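Local atomic coordinates of putative phosphosugar isomerase (PDB entry 3FJ1), a protein that probably binds phosphorylated sugars through its two SIS domains and may act as a sugar isomerase or aminotransferase, although its exact reaction remains unknown. Residues V219-L233 with I313-S325. Numbering follows the deposited sequence.
Sequences VSNEAALKFKETCQL and IVSFYSMVEAFAS
Tyr317 and Glu222 make the one polar bond between two nearly parallel helices, 219-231 and 313-325; the axes of these segments cross at -17° and lie 10.4 Å apart on one flank of the second SIS sheet. Tyr317 OH gives its hydrogen to Glu222 OE2 at 2.7 Å; it arrives on the anti side, while the carboxylate stands almost perpendicular to the phenol ring. The syn lone pair of the same oxygen takes a salt bridge from Lys226 NZ at 2.6 Å, one turn along, and OE1 is held by Ser53 of the first SIS domain, consistent with the sugar-phosphate site of GlmS-type relatives.

Next to this network the interface turns apolar. Ala223 CB sits over the centre of the Phe316 ring, a CH-pi contact of 3.5 Å to the centroid, and Val320 CG2 covers the opposite face near the rim. Ile313 swings CG1 away from its backbone N (chi1 -159°), and a bend at chi2 brings CD1 up against both Val219 O and Ala223 CB. Farther along, Cys231 SG packs on Val320 CG1 at 3.7 Å and meets the edge of the Phe323 ring; Leu233 CD1 lies 3.8 Å from Phe323 CE2.

Were Glu222 an alanine, the Lys226 ammonium would probably lose its carboxylate and the Tyr317 hydroxyl its acceptor. Within a largely apolar interface, one buried carboxylate oxygen is thus gripped by phenol and ammonium, which fixes where the phenol hydrogen points.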
ATOM      1  N   VAL A 219     -11.776   0.985   3.157  1.00  7.96           N
ATOM      2  CA  VAL A 219     -12.889   1.575   2.373  1.00  8.35           C
ATOM      3  C   VAL A 219     -12.536   3.024   1.976  1.00  7.97           C
ATOM      4  O   VAL A 219     -12.993   3.488   0.952  1.00  8.15           O
ATOM      5  CB  VAL A 219     -14.316   1.486   3.082  1.00  8.38           C
ATOM      6  CG1 VAL A 219     -14.752   0.007   3.288  1.00  8.68           C
ATOM      7  CG2 VAL A 219     -14.356   2.302   4.353  1.00  9.52           C
ATOM      8  N   SER A 220     -11.723   3.750   2.759  1.00  7.96           N
ATOM      9  CA  SER A 220     -11.244   5.062   2.343  1.00  8.18           C
ATOM     10  C   SER A 220     -10.417   4.906   1.034  1.00  8.93           C
ATOM     11  O   SER A 220     -10.548   5.691   0.088  1.00  8.59           O
ATOM     12  CB  SER A 220     -10.398   5.698   3.456  1.00  7.95           C
ATOM     13  OG  SER A 220      -9.966   6.998   3.078  1.00  7.62           O
ATOM     14  N   ASN A 221      -9.598   3.873   0.969  1.00  9.15           N
ATOM     15  CA  ASN A 221      -8.756   3.613  -0.217  1.00  9.03           C
ATOM     16  C   ASN A 221      -9.652   3.245  -1.413  1.00  8.90           C
ATOM     17  O   ASN A 221      -9.466   3.698  -2.534  1.00 10.29           O
ATOM     18  CB  ASN A 221      -7.784   2.440   0.050  1.00  8.83           C
ATOM     19  CG  ASN A 221      -6.676   2.791   1.021  1.00  9.49           C
ATOM     20  OD1 ASN A 221      -6.516   3.957   1.401  1.00  9.11           O
ATOM     21  ND2 ASN A 221      -5.907   1.796   1.428  1.00  8.93           N
ATOM     22  N   GLU A 222     -10.623   2.385  -1.153  1.00  9.13           N
ATOM     23  CA  GLU A 222     -11.592   1.940  -2.191  1.00  8.85           C
ATOM     24  C   GLU A 222     -12.382   3.129  -2.728  1.00  8.88           C
ATOM     25  O   GLU A 222     -12.600   3.243  -3.932  1.00  9.49           O
ATOM     26  CB  GLU A 222     -12.540   0.882  -1.581  1.00  8.73           C
ATOM     27  CG  GLU A 222     -13.829   0.492  -2.374  1.00  8.59           C
ATOM     28  CD  GLU A 222     -13.607  -0.180  -3.728  1.00 10.31           C
ATOM     29  OE1 GLU A 222     -12.452  -0.467  -4.077  1.00 10.24           O
ATOM     30  OE2 GLU A 222     -14.624  -0.412  -4.463  1.00  9.70           O
ATOM     31  N   ALA A 223     -12.798   4.006  -1.823  1.00  8.47           N
ATOM     32  CA  ALA A 223     -13.586   5.191  -2.177  1.00  8.54           C
ATOM     33  C   ALA A 223     -12.808   6.104  -3.148  1.00  8.71           C
ATOM     34  O   ALA A 223     -13.343   6.514  -4.191  1.00  9.36           O
ATOM     35  CB  ALA A 223     -13.993   5.942  -0.918  1.00  7.44           C
ATOM     36  N   ALA A 224     -11.543   6.387  -2.833  1.00  9.07           N
ATOM     37  CA  ALA A 224     -10.717   7.203  -3.729  1.00  9.47           C
ATOM     38  C   ALA A 224     -10.566   6.521  -5.107  1.00  9.44           C
ATOM     39  O   ALA A 224     -10.697   7.179  -6.135  1.00  9.65           O
ATOM     40  CB  ALA A 224      -9.369   7.551  -3.122  1.00  9.86           C
ATOM     41  N   LEU A 225     -10.344   5.210  -5.118  1.00  8.51           N
ATOM     42  CA  LEU A 225     -10.213   4.469  -6.362  1.00  9.22           C
ATOM     43  C   LEU A 225     -11.458   4.623  -7.237  1.00  8.37           C
ATOM     44  O   LEU A 225     -11.371   5.036  -8.405  1.00  8.91           O
ATOM     45  CB  LEU A 225      -9.954   2.985  -6.089  1.00  9.48           C
ATOM     46  CG  LEU A 225      -9.956   2.062  -7.316  1.00  9.87           C
ATOM     47  CD1 LEU A 225      -8.925   2.570  -8.343  1.00 10.04           C
ATOM     48  CD2 LEU A 225      -9.713   0.603  -6.950  1.00  9.72           C
ATOM     49  N   LYS A 226     -12.614   4.313  -6.659  1.00  9.18           N
ATOM     50  CA  LYS A 226     -13.843   4.297  -7.430  1.00  8.58           C
ATOM     51  C   LYS A 226     -14.321   5.699  -7.854  1.00  9.47           C
ATOM     52  O   LYS A 226     -14.955   5.851  -8.919  1.00  9.39           O
ATOM     53  CB  LYS A 226     -14.932   3.484  -6.741  1.00  8.38           C
ATOM     54  CG  LYS A 226     -14.532   2.006  -6.534  1.00  7.99           C
ATOM     55  CD  LYS A 226     -14.172   1.267  -7.842  1.00  9.28           C
ATOM     56  CE  LYS A 226     -13.700  -0.216  -7.600  1.00  9.13           C
ATOM     57  NZ  LYS A 226     -14.678  -1.136  -6.967  1.00  8.42           N
ATOM     58  N   PHE A 227     -13.978   6.708  -7.067  1.00  9.88           N
ATOM     59  CA  PHE A 227     -14.277   8.085  -7.455  1.00 10.93           C
ATOM     60  C   PHE A 227     -13.516   8.426  -8.730  1.00 10.92           C
ATOM     61  O   PHE A 227     -14.092   8.972  -9.660  1.00 11.09           O
ATOM     62  CB  PHE A 227     -13.901   9.031  -6.330  1.00 11.43           C
ATOM     63  CG  PHE A 227     -14.205  10.469  -6.620  1.00 11.22           C
ATOM     64  CD1 PHE A 227     -15.474  10.967  -6.449  1.00 12.13           C
ATOM     65  CD2 PHE A 227     -13.207  11.327  -7.051  1.00 11.43           C
ATOM     66  CE1 PHE A 227     -15.739  12.323  -6.702  1.00 11.94           C
ATOM     67  CE2 PHE A 227     -13.472  12.662  -7.301  1.00 11.62           C
ATOM     68  CZ  PHE A 227     -14.737  13.158  -7.133  1.00 11.65           C
ATOM     69  N   LYS A 228     -12.228   8.066  -8.792  1.00 12.45           N
ATOM     70  CA  LYS A 228     -11.424   8.304 -10.000  1.00 13.03           C
ATOM     71  C   LYS A 228     -11.952   7.515 -11.195  1.00 13.89           C
ATOM     72  O   LYS A 228     -12.067   8.047 -12.309  1.00 13.62           O
ATOM     73  CB  LYS A 228      -9.947   7.953  -9.758  1.00 14.31           C
ATOM     74  CG  LYS A 228      -9.241   8.870  -8.740  1.00 14.58           C
ATOM     75  CD  LYS A 228      -7.767   8.510  -8.550  1.00 15.50           C
ATOM     76  CE  LYS A 228      -7.572   7.242  -7.797  1.00 16.70           C
ATOM     77  NZ  LYS A 228      -6.098   6.961  -7.645  1.00 17.61           N
ATOM     78  N   GLU A 229     -12.273   6.255 -10.939  1.00 13.79           N
ATOM     79  CA  GLU A 229     -12.739   5.324 -11.942  1.00 15.79           C
ATOM     80  C   GLU A 229     -14.025   5.809 -12.597  1.00 14.58           C
ATOM     81  O   GLU A 229     -14.177   5.798 -13.824  1.00 14.02           O
ATOM     82  CB  GLU A 229     -13.083   4.010 -11.244  1.00 18.45           C
ATOM     83  CG  GLU A 229     -13.189   2.785 -12.140  1.00 21.34           C
ATOM     84  CD  GLU A 229     -11.947   1.891 -11.997  1.00 23.61           C
ATOM     85  OE1 GLU A 229     -11.766   1.226 -10.911  1.00 25.49           O
ATOM     86  OE2 GLU A 229     -11.159   1.868 -12.958  1.00 24.78           O
ATOM     87  N   THR A 230     -14.968   6.214 -11.757  1.00 13.58           N
ATOM     88  CA  THR A 230     -16.320   6.545 -12.237  1.00 13.44           C
ATOM     89  C   THR A 230     -16.495   8.001 -12.694  1.00 13.98           C
ATOM     90  O   THR A 230     -17.239   8.261 -13.647  1.00 15.36           O
ATOM     91  CB  THR A 230     -17.384   6.166 -11.184  1.00 13.26           C
ATOM     92  OG1 THR A 230     -17.211   6.940 -10.001  1.00 12.90           O
ATOM     93  CG2 THR A 230     -17.352   4.647 -10.863  1.00 12.79           C
ATOM     94  N   CYS A 231     -15.793   8.939 -12.071  1.00 13.99           N
ATOM     95  CA  CYS A 231     -15.981  10.355 -12.387  1.00 14.34           C
ATOM     96  C   CYS A 231     -14.837  10.992 -13.141  1.00 14.32           C
ATOM     97  O   CYS A 231     -14.965  12.123 -13.588  1.00 14.77           O
ATOM     98  CB  CYS A 231     -16.222  11.144 -11.103  1.00 14.49           C
ATOM     99  SG  CYS A 231     -17.712  10.632 -10.265  1.00 15.82           S
ATOM    100  N   GLN A 232     -13.709  10.290 -13.240  1.00 15.07           N
ATOM    101  CA  GLN A 232     -12.521  10.829 -13.903  1.00 16.37           C
ATOM    102  C   GLN A 232     -12.088  12.153 -13.267  1.00 15.48           C
ATOM    103  O   GLN A 232     -11.717  13.107 -13.961  1.00 16.17           O
ATOM    104  CB  GLN A 232     -12.755  10.944 -15.419  1.00 18.17           C
ATOM    105  CG  GLN A 232     -13.057   9.595 -16.081  1.00 20.23           C
ATOM    106  CD  GLN A 232     -11.864   8.617 -16.002  1.00 21.87           C
ATOM    107  OE1 GLN A 232     -10.745   8.936 -16.441  1.00 23.82           O
ATOM    108  NE2 GLN A 232     -12.103   7.415 -15.456  1.00 22.93           N
ATOM    109  N   LEU A 233     -12.175  12.208 -11.934  1.00 15.05           N
ATOM    110  CA  LEU A 233     -11.731  13.336 -11.140  1.00 14.47           C
ATOM    111  C   LEU A 233     -10.754  12.760 -10.135  1.00 14.54           C
ATOM    112  O   LEU A 233     -10.848  11.592  -9.787  1.00 14.92           O
ATOM    113  CB  LEU A 233     -12.897  14.031 -10.426  1.00 14.70           C
ATOM    114  CG  LEU A 233     -13.909  14.775 -11.308  1.00 14.96           C
ATOM    115  CD1 LEU A 233     -15.120  15.116 -10.474  1.00 15.55           C
ATOM    116  CD2 LEU A 233     -13.307  16.030 -11.935  1.00 15.67           C
ATOM    117  N   ILE A 313     -19.228   2.458   2.673  1.00  7.75           N
ATOM    118  CA  ILE A 313     -18.875   2.423   1.263  1.00  6.94           C
ATOM    119  C   ILE A 313     -20.124   2.376   0.382  1.00  7.29           C
ATOM    120  O   ILE A 313     -20.108   2.941  -0.698  1.00  8.03           O
ATOM    121  CB  ILE A 313     -17.863   1.310   0.911  1.00  7.37           C
ATOM    122  CG1 ILE A 313     -17.137   1.637  -0.422  1.00  7.23           C
ATOM    123  CG2 ILE A 313     -18.510  -0.121   0.966  1.00  6.27           C
ATOM    124  CD1 ILE A 313     -16.160   2.861  -0.394  1.00  7.72           C
ATOM    125  N   VAL A 314     -21.182   1.699   0.819  1.00  7.29           N
ATOM    126  CA  VAL A 314     -22.440   1.683   0.043  1.00  7.53           C
ATOM    127  C   VAL A 314     -23.007   3.124  -0.049  1.00  7.29           C
ATOM    128  O   VAL A 314     -23.431   3.580  -1.141  1.00  7.47           O
ATOM    129  CB  VAL A 314     -23.460   0.656   0.575  1.00  6.81           C
ATOM    130  CG1 VAL A 314     -24.833   0.870  -0.084  1.00  7.36           C
ATOM    131  CG2 VAL A 314     -22.945  -0.823   0.322  1.00  5.82           C
ATOM    132  N   SER A 315     -23.005   3.838   1.070  1.00  7.79           N
ATOM    133  CA  SER A 315     -23.456   5.235   1.061  1.00  7.92           C
ATOM    134  C   SER A 315     -22.566   6.089   0.132  1.00  8.66           C
ATOM    135  O   SER A 315     -23.049   6.949  -0.611  1.00  8.68           O
ATOM    136  CB  SER A 315     -23.511   5.801   2.465  1.00  8.35           C
ATOM    137  OG  SER A 315     -24.564   5.180   3.222  1.00  8.35           O
ATOM    138  N   PHE A 316     -21.265   5.841   0.187  1.00  8.67           N
ATOM    139  CA  PHE A 316     -20.339   6.562  -0.684  1.00  8.92           C
ATOM    140  C   PHE A 316     -20.648   6.296  -2.158  1.00  8.91           C
ATOM    141  O   PHE A 316     -20.652   7.228  -2.973  1.00  8.39           O
ATOM    142  CB  PHE A 316     -18.883   6.173  -0.375  1.00  9.00           C
ATOM    143  CG  PHE A 316     -17.882   6.806  -1.316  1.00  9.21           C
ATOM    144  CD1 PHE A 316     -17.447   8.082  -1.112  1.00  9.72           C
ATOM    145  CD2 PHE A 316     -17.390   6.118  -2.404  1.00  9.39           C
ATOM    146  CE1 PHE A 316     -16.530   8.659  -1.984  1.00 10.08           C
ATOM    147  CE2 PHE A 316     -16.496   6.700  -3.276  1.00 10.00           C
ATOM    148  CZ  PHE A 316     -16.064   7.949  -3.067  1.00  9.48           C
ATOM    149  N   TYR A 317     -20.840   5.021  -2.501  1.00  8.51           N
ATOM    150  CA  TYR A 317     -21.135   4.631  -3.884  1.00  9.24           C
ATOM    151  C   TYR A 317     -22.365   5.375  -4.400  1.00  9.43           C
ATOM    152  O   TYR A 317     -22.412   5.871  -5.529  1.00  8.72           O
ATOM    153  CB  TYR A 317     -21.396   3.125  -3.989  1.00  9.55           C
ATOM    154  CG  TYR A 317     -20.205   2.183  -3.789  1.00  9.37           C
ATOM    155  CD1 TYR A 317     -18.912   2.518  -4.200  1.00  9.18           C
ATOM    156  CD2 TYR A 317     -20.414   0.903  -3.283  1.00  9.22           C
ATOM    157  CE1 TYR A 317     -17.851   1.613  -4.051  1.00  9.38           C
ATOM    158  CE2 TYR A 317     -19.356  -0.002  -3.131  1.00  9.05           C
ATOM    159  CZ  TYR A 317     -18.091   0.358  -3.526  1.00  9.61           C
ATOM    160  OH  TYR A 317     -17.060  -0.568  -3.356  1.00 10.26           O
ATOM    161  N   SER A 318     -23.372   5.403  -3.538  1.00  9.56           N
ATOM    162  CA  SER A 318     -24.628   6.088  -3.791  1.00 10.94           C
ATOM    163  C   SER A 318     -24.395   7.597  -4.004  1.00 10.71           C
ATOM    164  O   SER A 318     -24.921   8.165  -4.946  1.00 10.07           O
ATOM    165  CB  SER A 318     -25.595   5.816  -2.632  1.00 10.63           C
ATOM    166  OG  SER A 318     -26.811   6.524  -2.821  1.00 12.12           O
HETATM  167  N   MSE A 319     -23.584   8.232  -3.158  1.00 10.55           N
HETATM  168  CA  MSE A 319     -23.225   9.652  -3.345  1.00 10.52           C
HETATM  169  C   MSE A 319     -22.559   9.894  -4.717  1.00 10.18           C
HETATM  170  O   MSE A 319     -22.977  10.790  -5.494  1.00  9.53           O
HETATM  171  CB  MSE A 319     -22.337  10.149  -2.210  1.00 10.74           C
HETATM  172  CG  MSE A 319     -21.973  11.630  -2.235  1.00 11.44           C
HETATM  173 SE   MSE A 319     -20.521  12.044  -3.479  1.00 13.06          SE
HETATM  174  CE  MSE A 319     -19.043  11.316  -2.392  1.00 12.18           C
ATOM    175  N   VAL A 320     -21.577   9.044  -5.046  1.00 10.33           N
ATOM    176  CA  VAL A 320     -20.830   9.175  -6.323  1.00 10.09           C
ATOM    177  C   VAL A 320     -21.760   8.999  -7.532  1.00 10.41           C
ATOM    178  O   VAL A 320     -21.702   9.777  -8.480  1.00 10.68           O
ATOM    179  CB  VAL A 320     -19.642   8.201  -6.380  1.00  9.76           C
ATOM    180  CG1 VAL A 320     -19.004   8.130  -7.797  1.00 10.21           C
ATOM    181  CG2 VAL A 320     -18.559   8.602  -5.315  1.00  9.97           C
ATOM    182  N   GLU A 321     -22.643   8.013  -7.491  1.00 10.83           N
ATOM    183  CA  GLU A 321     -23.558   7.810  -8.621  1.00 11.20           C
ATOM    184  C   GLU A 321     -24.465   9.037  -8.782  1.00 10.96           C
ATOM    185  O   GLU A 321     -24.712   9.487  -9.910  1.00 11.66           O
ATOM    186  CB  GLU A 321     -24.357   6.523  -8.445  1.00 11.54           C
ATOM    187  CG  GLU A 321     -25.153   6.103  -9.676  1.00 11.58           C
ATOM    188  CD  GLU A 321     -26.419   6.896  -9.929  1.00 11.35           C
ATOM    189  OE1 GLU A 321     -27.091   7.391  -8.965  1.00 11.24           O
ATOM    190  OE2 GLU A 321     -26.783   6.981 -11.137  1.00 11.73           O
ATOM    191  N   ALA A 322     -24.990   9.567  -7.673  1.00 11.58           N
ATOM    192  CA  ALA A 322     -25.861  10.733  -7.741  1.00 11.64           C
ATOM    193  C   ALA A 322     -25.074  11.938  -8.283  1.00 12.56           C
ATOM    194  O   ALA A 322     -25.598  12.720  -9.059  1.00 13.30           O
ATOM    195  CB  ALA A 322     -26.451  11.051  -6.370  1.00 11.61           C
ATOM    196  N   PHE A 323     -23.840  12.103  -7.816  1.00 12.34           N
ATOM    197  CA  PHE A 323     -22.969  13.196  -8.251  1.00 13.19           C
ATOM    198  C   PHE A 323     -22.762  13.158  -9.759  1.00 14.16           C
ATOM    199  O   PHE A 323     -22.888  14.188 -10.468  1.00 15.02           O
ATOM    200  CB  PHE A 323     -21.616  13.086  -7.550  1.00 13.30           C
ATOM    201  CG  PHE A 323     -20.621  14.083  -8.030  1.00 13.24           C
ATOM    202  CD1 PHE A 323     -20.691  15.401  -7.625  1.00 13.85           C
ATOM    203  CD2 PHE A 323     -19.625  13.720  -8.923  1.00 14.25           C
ATOM    204  CE1 PHE A 323     -19.760  16.355  -8.102  1.00 13.79           C
ATOM    205  CE2 PHE A 323     -18.694  14.691  -9.405  1.00 14.06           C
ATOM    206  CZ  PHE A 323     -18.769  15.976  -8.978  1.00 13.71           C
ATOM    207  N   ALA A 324     -22.438  11.976 -10.266  1.00 14.70           N
ATOM    208  CA  ALA A 324     -22.167  11.830 -11.679  1.00 16.40           C
ATOM    209  C   ALA A 324     -23.423  11.996 -12.533  1.00 18.01           C
ATOM    210  O   ALA A 324     -23.399  12.745 -13.526  1.00 18.19           O
ATOM    211  CB  ALA A 324     -21.496  10.458 -11.975  1.00 16.09           C
ATOM    212  N   SER A 325     -24.511  11.328 -12.150  1.00 20.18           N
ATOM    213  CA  SER A 325     -25.726  11.353 -12.975  1.00 22.89           C
ATOM    214  C   SER A 325     -26.342  12.760 -13.063  1.00 24.13           C
ATOM    215  O   SER A 325     -26.766  13.184 -14.135  1.00 24.88           O
ATOM    216  CB  SER A 325     -26.753  10.298 -12.540  1.00 23.60           C
ATOM    217  OG  SER A 325     -27.071  10.389 -11.160  1.00 24.93           O
TER